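PDB 3GMF: protein-disulfide isomerase, which probably catalyses thiol-disulfide exchange in other proteins, as a member of the thioredoxin-fold superfamily. Local coordinates for residues V23-P28 against T81-F86; P170-D175 against A186-Q191. One frame throughout, in Å; residues are numbered along the deposited sequence.

Interaction 1: residues V23-P28 against T81-F86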
loop_
_atom_site.group_PDB
_atom_site.type_symbol
_atom_site.label_atom_id
_atom_site.label_comp_id
_atom_site.label_asym_id
_atom_site.label_seq_id
_atom_site.Cartn_x
_atom_site.Cartn_y
_atom_site.Cartn_z
ATOM N N VAL A 23 1.042 -4.613 2.760
ATOM C CA VAL A 23 0.632 -4.668 1.345
ATOM C C VAL A 23 1.580 -3.841 0.474
ATOM O O VAL A 23 2.239 -2.918 0.949
ATOM C CB VAL A 23 -0.840 -4.206 1.109
ATOM C CG1 VAL A 23 -1.840 -5.113 1.903
ATOM C CG2 VAL A 23 -1.014 -2.721 1.475
ATOM N N SER A 24 1.588 -4.166 -0.819
ATOM C CA SER A 24 2.509 -3.548 -1.764
ATOM C C SER A 24 1.744 -3.147 -3.016
ATOM O O SER A 24 0.962 -3.951 -3.520
ATOM C CB SER A 24 3.577 -4.562 -2.145
ATOM O OG SER A 24 4.237 -4.184 -3.352
ATOM N N TYR A 25 1.996 -1.933 -3.520
ATOM C CA TYR A 25 1.253 -1.418 -4.716
ATOM C C TYR A 25 1.548 -2.151 -6.014
ATOM O O TYR A 25 0.770 -2.055 -6.967
ATOM C CB TYR A 25 1.461 0.091 -4.912
ATOM C CG TYR A 25 0.899 0.905 -3.770
ATOM C CD1 TYR A 25 -0.490 1.013 -3.594
ATOM C CD2 TYR A 25 1.740 1.564 -2.864
ATOM C CE1 TYR A 25 -1.029 1.742 -2.545
ATOM C CE2 TYR A 25 1.195 2.320 -1.776
ATOM C CZ TYR A 25 -0.192 2.392 -1.641
ATOM O OH TYR A 25 -0.726 3.113 -0.597
ATOM N N THR A 26 2.677 -2.857 -6.067
ATOM C CA THR A 26 3.084 -3.549 -7.313
ATOM C C THR A 26 2.759 -5.039 -7.300
ATOM O O THR A 26 3.132 -5.780 -8.220
ATOM C CB THR A 26 4.577 -3.349 -7.615
ATOM O OG1 THR A 26 5.367 -3.777 -6.481
ATOM C CG2 THR A 26 4.858 -1.883 -7.943
ATOM N N CYS A 27 2.079 -5.483 -6.242
ATOM C CA CYS A 27 1.783 -6.905 -6.046
ATOM C C CYS A 27 0.381 -7.236 -6.564
ATOM O O CYS A 27 -0.605 -6.621 -6.145
ATOM C CB CYS A 27 1.908 -7.248 -4.545
ATOM S SG CYS A 27 1.272 -8.879 -4.098
ATOM N N PRO A 28 0.274 -8.222 -7.471
ATOM C CA PRO A 28 -1.033 -8.565 -8.039
ATOM C C PRO A 28 -1.964 -9.184 -6.996
ATOM O O PRO A 28 -3.193 -9.026 -7.076
ATOM C CB PRO A 28 -0.670 -9.600 -9.112
ATOM C CG PRO A 28 0.600 -10.239 -8.601
ATOM C CD PRO A 28 1.353 -9.088 -7.994
ATOM N N THR A 81 -8.993 6.442 0.251
ATOM C CA THR A 81 -9.566 6.507 -1.096
ATOM C C THR A 81 -8.483 6.354 -2.162
ATOM O O THR A 81 -8.661 5.626 -3.130
ATOM C CB THR A 81 -10.398 7.787 -1.358
ATOM O OG1 THR A 81 -9.760 8.926 -0.766
ATOM C CG2 THR A 81 -11.789 7.625 -0.784
ATOM N N LEU A 82 -7.354 7.014 -1.955
ATOM C CA LEU A 82 -6.254 6.976 -2.912
ATOM C C LEU A 82 -5.540 5.610 -2.950
ATOM O O LEU A 82 -5.262 5.078 -4.039
ATOM C CB LEU A 82 -5.270 8.096 -2.595
ATOM C CG LEU A 82 -4.326 8.513 -3.729
ATOM C CD1 LEU A 82 -5.070 8.674 -5.072
ATOM C CD2 LEU A 82 -3.617 9.786 -3.326
ATOM N N HIS A 83 -5.241 5.074 -1.774
ATOM C CA HIS A 83 -4.687 3.726 -1.614
ATOM C C HIS A 83 -5.568 2.688 -2.309
ATOM O O HIS A 83 -5.074 1.877 -3.086
ATOM C CB HIS A 83 -4.527 3.406 -0.119
ATOM C CG HIS A 83 -4.150 1.981 0.174
ATOM N ND1 HIS A 83 -2.841 1.537 0.153
ATOM C CD2 HIS A 83 -4.905 0.908 0.507
ATOM C CE1 HIS A 83 -2.814 0.248 0.449
ATOM N NE2 HIS A 83 -4.055 -0.153 0.680
ATOM N N THR A 84 -6.881 2.736 -2.060
ATOM C CA THR A 84 -7.822 1.800 -2.682
ATOM C C THR A 84 -7.843 1.961 -4.201
ATOM O O THR A 84 -7.878 0.957 -4.923
ATOM C CB THR A 84 -9.259 1.924 -2.052
ATOM O OG1 THR A 84 -9.222 1.398 -0.716
ATOM C CG2 THR A 84 -10.292 1.153 -2.850
ATOM N N ALA A 85 -7.789 3.212 -4.674
ATOM C CA ALA A 85 -7.769 3.511 -6.114
ATOM C C ALA A 85 -6.556 2.895 -6.830
ATOM O O ALA A 85 -6.715 2.196 -7.834
ATOM C CB ALA A 85 -7.835 5.021 -6.369
ATOM N N PHE A 86 -5.359 3.121 -6.288
ATOM C CA PHE A 86 -4.157 2.458 -6.836
ATOM C C PHE A 86 -4.254 0.947 -6.840
ATOM O O PHE A 86 -3.828 0.299 -7.813
ATOM C CB PHE A 86 -2.886 2.891 -6.108
ATOM C CG PHE A 86 -2.310 4.182 -6.603
ATOM C CD1 PHE A 86 -1.621 4.245 -7.819
ATOM C CD2 PHE A 86 -2.437 5.347 -5.834
ATOM C CE1 PHE A 86 -1.061 5.447 -8.252
ATOM C CE2 PHE A 86 -1.897 6.547 -6.252
ATOM C CZ PHE A 86 -1.213 6.612 -7.479
#
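A buried aromatic contact, with one straight hydrogen bond at its centre, joins the loop between strand 17-23 and helix 28-46 to helix 76-88, part of what is probably the helical insertion of a DsbA-like fold. Tyr25 OH and His83 ND1 lie 2.7 Å apart, and the hydrogen-bond angle of 173° leaves little bend; either atom could be the donor. The hydroxyl meets the imidazole at its edge, in the plane of the ring. The two rings come rim to rim, their planes at 68°, and neither covers the face of the other. His83 CG stands anti to the backbone N (chi1 172°), a torsion that swings the imidazole off the flank of its helix and brings ND1 up to the phenol. Val23 packs on the same ring, its CG2 3.6 Å from His83 CE1, also at the edge and in plane. Lower on the tyrosine, Tyr25 CD1 rests 3.9 Å from Phe86 CB; the rest of the Phe86 side chain leads away, and the residue also touches Val67 and Thr71 of helix 62-73. Tyr25 OH also bonds Thr71 OG1, so partners on two helices hold the buried phenol oxygen, while the in-plane bond at ND1, with Val23 at the ring edge, probably limits the turn of the His83 ring. The example illustrates how a buried side-chain hydrogen bond can fix a short loop to a helix. The tyrosine belongs to a type I turn from Ser24 to Cys27, closed by a weak 3.3 Å bond from Cys27 N to Ser24 O. Cys27 then takes the N-cap position of helix 28-46 and with Cys30 forms a CxxC pattern, probably the redox-active motif of a thioredoxin-type fold.

Interaction 2: residues P170-D175 against A186-Q191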
loop_
_atom_site.group_PDB
_atom_site.type_symbol
_atom_site.label_atom_id
_atom_site.label_comp_id
_atom_site.label_asym_id
_atom_site.label_seq_id
_atom_site.Cartn_x
_atom_site.Cartn_y
_atom_site.Cartn_z
ATOM N N PRO A 170 -0.092 -10.078 -0.014
ATOM C CA PRO A 170 -0.272 -9.382 1.262
ATOM C C PRO A 170 0.028 -10.357 2.391
ATOM O O PRO A 170 -0.077 -11.579 2.195
ATOM C CB PRO A 170 -1.777 -9.042 1.271
ATOM C CG PRO A 170 -2.390 -10.121 0.461
ATOM C CD PRO A 170 -1.393 -10.363 -0.653
ATOM N N SER A 171 0.428 -9.826 3.538
ATOM C CA SER A 171 0.514 -10.630 4.753
ATOM C C SER A 171 -0.258 -9.912 5.850
ATOM O O SER A 171 -0.520 -8.707 5.748
ATOM C CB SER A 171 1.974 -10.855 5.163
ATOM O OG SER A 171 2.652 -11.691 4.232
ATOM N N PHE A 172 -0.602 -10.642 6.914
ATOM C CA PHE A 172 -1.528 -10.122 7.914
ATOM C C PHE A 172 -1.099 -10.489 9.316
ATOM O O PHE A 172 -0.533 -11.549 9.524
ATOM C CB PHE A 172 -2.939 -10.679 7.648
ATOM C CG PHE A 172 -3.416 -10.438 6.249
ATOM C CD1 PHE A 172 -3.851 -9.165 5.874
ATOM C CD2 PHE A 172 -3.398 -11.465 5.303
ATOM C CE1 PHE A 172 -4.253 -8.924 4.574
ATOM C CE2 PHE A 172 -3.832 -11.231 3.977
ATOM C CZ PHE A 172 -4.269 -9.976 3.637
ATOM N N MET A 173 -1.380 -9.598 10.267
ATOM C CA MET A 173 -1.346 -9.970 11.688
ATOM C C MET A 173 -2.677 -9.668 12.358
ATOM O O MET A 173 -3.352 -8.684 12.025
ATOM C CB MET A 173 -0.225 -9.286 12.520
ATOM C CG MET A 173 1.034 -8.757 11.836
ATOM S SD MET A 173 2.193 -8.226 13.179
ATOM C CE MET A 173 2.782 -9.802 13.735
ATOM N N ILE A 174 -3.071 -10.525 13.298
ATOM C CA ILE A 174 -4.238 -10.215 14.128
ATOM C C ILE A 174 -3.768 -10.221 15.569
ATOM O O ILE A 174 -3.118 -11.176 16.021
ATOM C CB ILE A 174 -5.432 -11.175 13.917
ATOM C CG1 ILE A 174 -5.989 -11.077 12.493
ATOM C CG2 ILE A 174 -6.546 -10.841 14.898
ATOM C CD1 ILE A 174 -7.091 -12.064 12.192
ATOM N N ASP A 175 -4.034 -9.110 16.256
ATOM C CA ASP A 175 -3.681 -8.934 17.658
ATOM C C ASP A 175 -2.235 -9.391 17.938
ATOM O O ASP A 175 -1.986 -10.158 18.863
ATOM C CB ASP A 175 -4.721 -9.642 18.562
ATOM C CG ASP A 175 -6.173 -9.199 18.274
ATOM O OD1 ASP A 175 -6.386 -8.080 17.743
ATOM O OD2 ASP A 175 -7.112 -9.969 18.596
ATOM N N ALA A 186 -9.674 -15.350 0.998
ATOM C CA ALA A 186 -10.258 -16.667 1.262
ATOM C C ALA A 186 -9.671 -17.315 2.507
ATOM O O ALA A 186 -10.407 -17.927 3.293
ATOM C CB ALA A 186 -10.073 -17.562 0.048
ATOM N N SER A 187 -8.355 -17.158 2.698
ATOM C CA SER A 187 -7.685 -17.629 3.912
ATOM C C SER A 187 -7.840 -16.689 5.133
ATOM O O SER A 187 -7.856 -17.132 6.290
ATOM C CB SER A 187 -6.207 -17.949 3.637
ATOM O OG SER A 187 -5.510 -16.825 3.152
ATOM N N LEU A 188 -7.912 -15.392 4.871
ATOM C CA LEU A 188 -8.036 -14.427 5.939
ATOM C C LEU A 188 -9.419 -14.407 6.602
ATOM O O LEU A 188 -9.514 -14.417 7.832
ATOM C CB LEU A 188 -7.674 -13.034 5.438
ATOM C CG LEU A 188 -7.768 -11.930 6.514
ATOM C CD1 LEU A 188 -6.802 -12.136 7.711
ATOM C CD2 LEU A 188 -7.552 -10.577 5.863
ATOM N N ARG A 189 -10.466 -14.348 5.784
ATOM C CA ARG A 189 -11.826 -14.125 6.299
ATOM C C ARG A 189 -12.265 -15.083 7.430
ATOM O O ARG A 189 -12.789 -14.594 8.443
ATOM C CB ARG A 189 -12.858 -14.077 5.164
ATOM C CG ARG A 189 -14.287 -13.853 5.655
ATOM C CD ARG A 189 -15.250 -13.684 4.525
ATOM N NE ARG A 189 -15.578 -14.956 3.910
ATOM C CZ ARG A 189 -16.512 -15.109 2.975
ATOM N NH1 ARG A 189 -17.211 -14.063 2.551
ATOM N NH2 ARG A 189 -16.749 -16.308 2.469
ATOM N N PRO A 190 -12.024 -16.412 7.295
ATOM C CA PRO A 190 -12.457 -17.278 8.410
ATOM C C PRO A 190 -11.748 -16.962 9.734
ATOM O O PRO A 190 -12.343 -17.113 10.806
ATOM C CB PRO A 190 -12.117 -18.697 7.927
ATOM C CG PRO A 190 -12.003 -18.580 6.423
ATOM C CD PRO A 190 -11.416 -17.213 6.209
ATOM N N GLN A 191 -10.490 -16.514 9.667
ATOM C CA GLN A 191 -9.775 -16.121 10.870
ATOM C C GLN A 191 -10.311 -14.844 11.495
ATOM O O GLN A 191 -10.367 -14.737 12.730
ATOM C CB GLN A 191 -8.264 -16.034 10.604
ATOM C CG GLN A 191 -7.760 -17.344 10.010
ATOM C CD GLN A 191 -6.271 -17.346 9.753
ATOM O OE1 GLN A 191 -5.459 -17.453 10.679
ATOM N NE2 GLN A 191 -5.903 -17.261 8.471
#
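The C-terminal helix of the thioredoxin fold packs here on the central sheet, helix 185-196 lying over strand 171-174; the axes of segments 171-174 and 186-191 approach to 10.4 Å and run nearly parallel, at 6°. The CD2 methyl of Leu188 sits over the middle of the Phe172 ring, 3.9 Å from the centroid and 9° off the ring normal, a CH-pi contact on one face. CG of Leu188 is anti to the backbone N (chi1 -180°), which carries both methyls across to the strand: CD1 comes 4.1 Å from Phe172 CB and, more loosely, 4.5 Å from Ile174 CD1. Ile174 CD1 also lies 4.3 Å from Gln191 O. The Gln191 amide turns back along its own helix; NE2 donates to Ser187 O at 2.9 Å, from above the carbonyl plane, and also bonds Thr182 OG1. An alanine in place of Phe172 would remove the face under Leu188 CD2 and is likely to open a gap between strand and helix. The Phe172 ring also meets Phe33 of helix 28-46, which Leu188 touches too, while strands 17-23 and 177-178 flank strand 171-174 in the sheet.

In the fold
Both segments of interaction 1, which end at Phe86, precede those of interaction 2, which begin at Pro170, and the centres of the two contacts lie about 18 Å apart. The centre of interaction 2 is about 16 Å from the centre of the chain, that of interaction 1 about 5 Å. The central sheet connects them: strands 17-23 and 171-174 are antiparallel neighbours, and Val23 CG1 packs on Pro170 CB at 4.0 Å. Pro170, preceded by a cis peptide bond, also lies against Cys30 of helix 28-46, as the cis-proline of thioredoxin-like proteins does. One sheet thus serves two attachments: the probable active-site loop to the inserted helices, and the C-terminal helix to the strands.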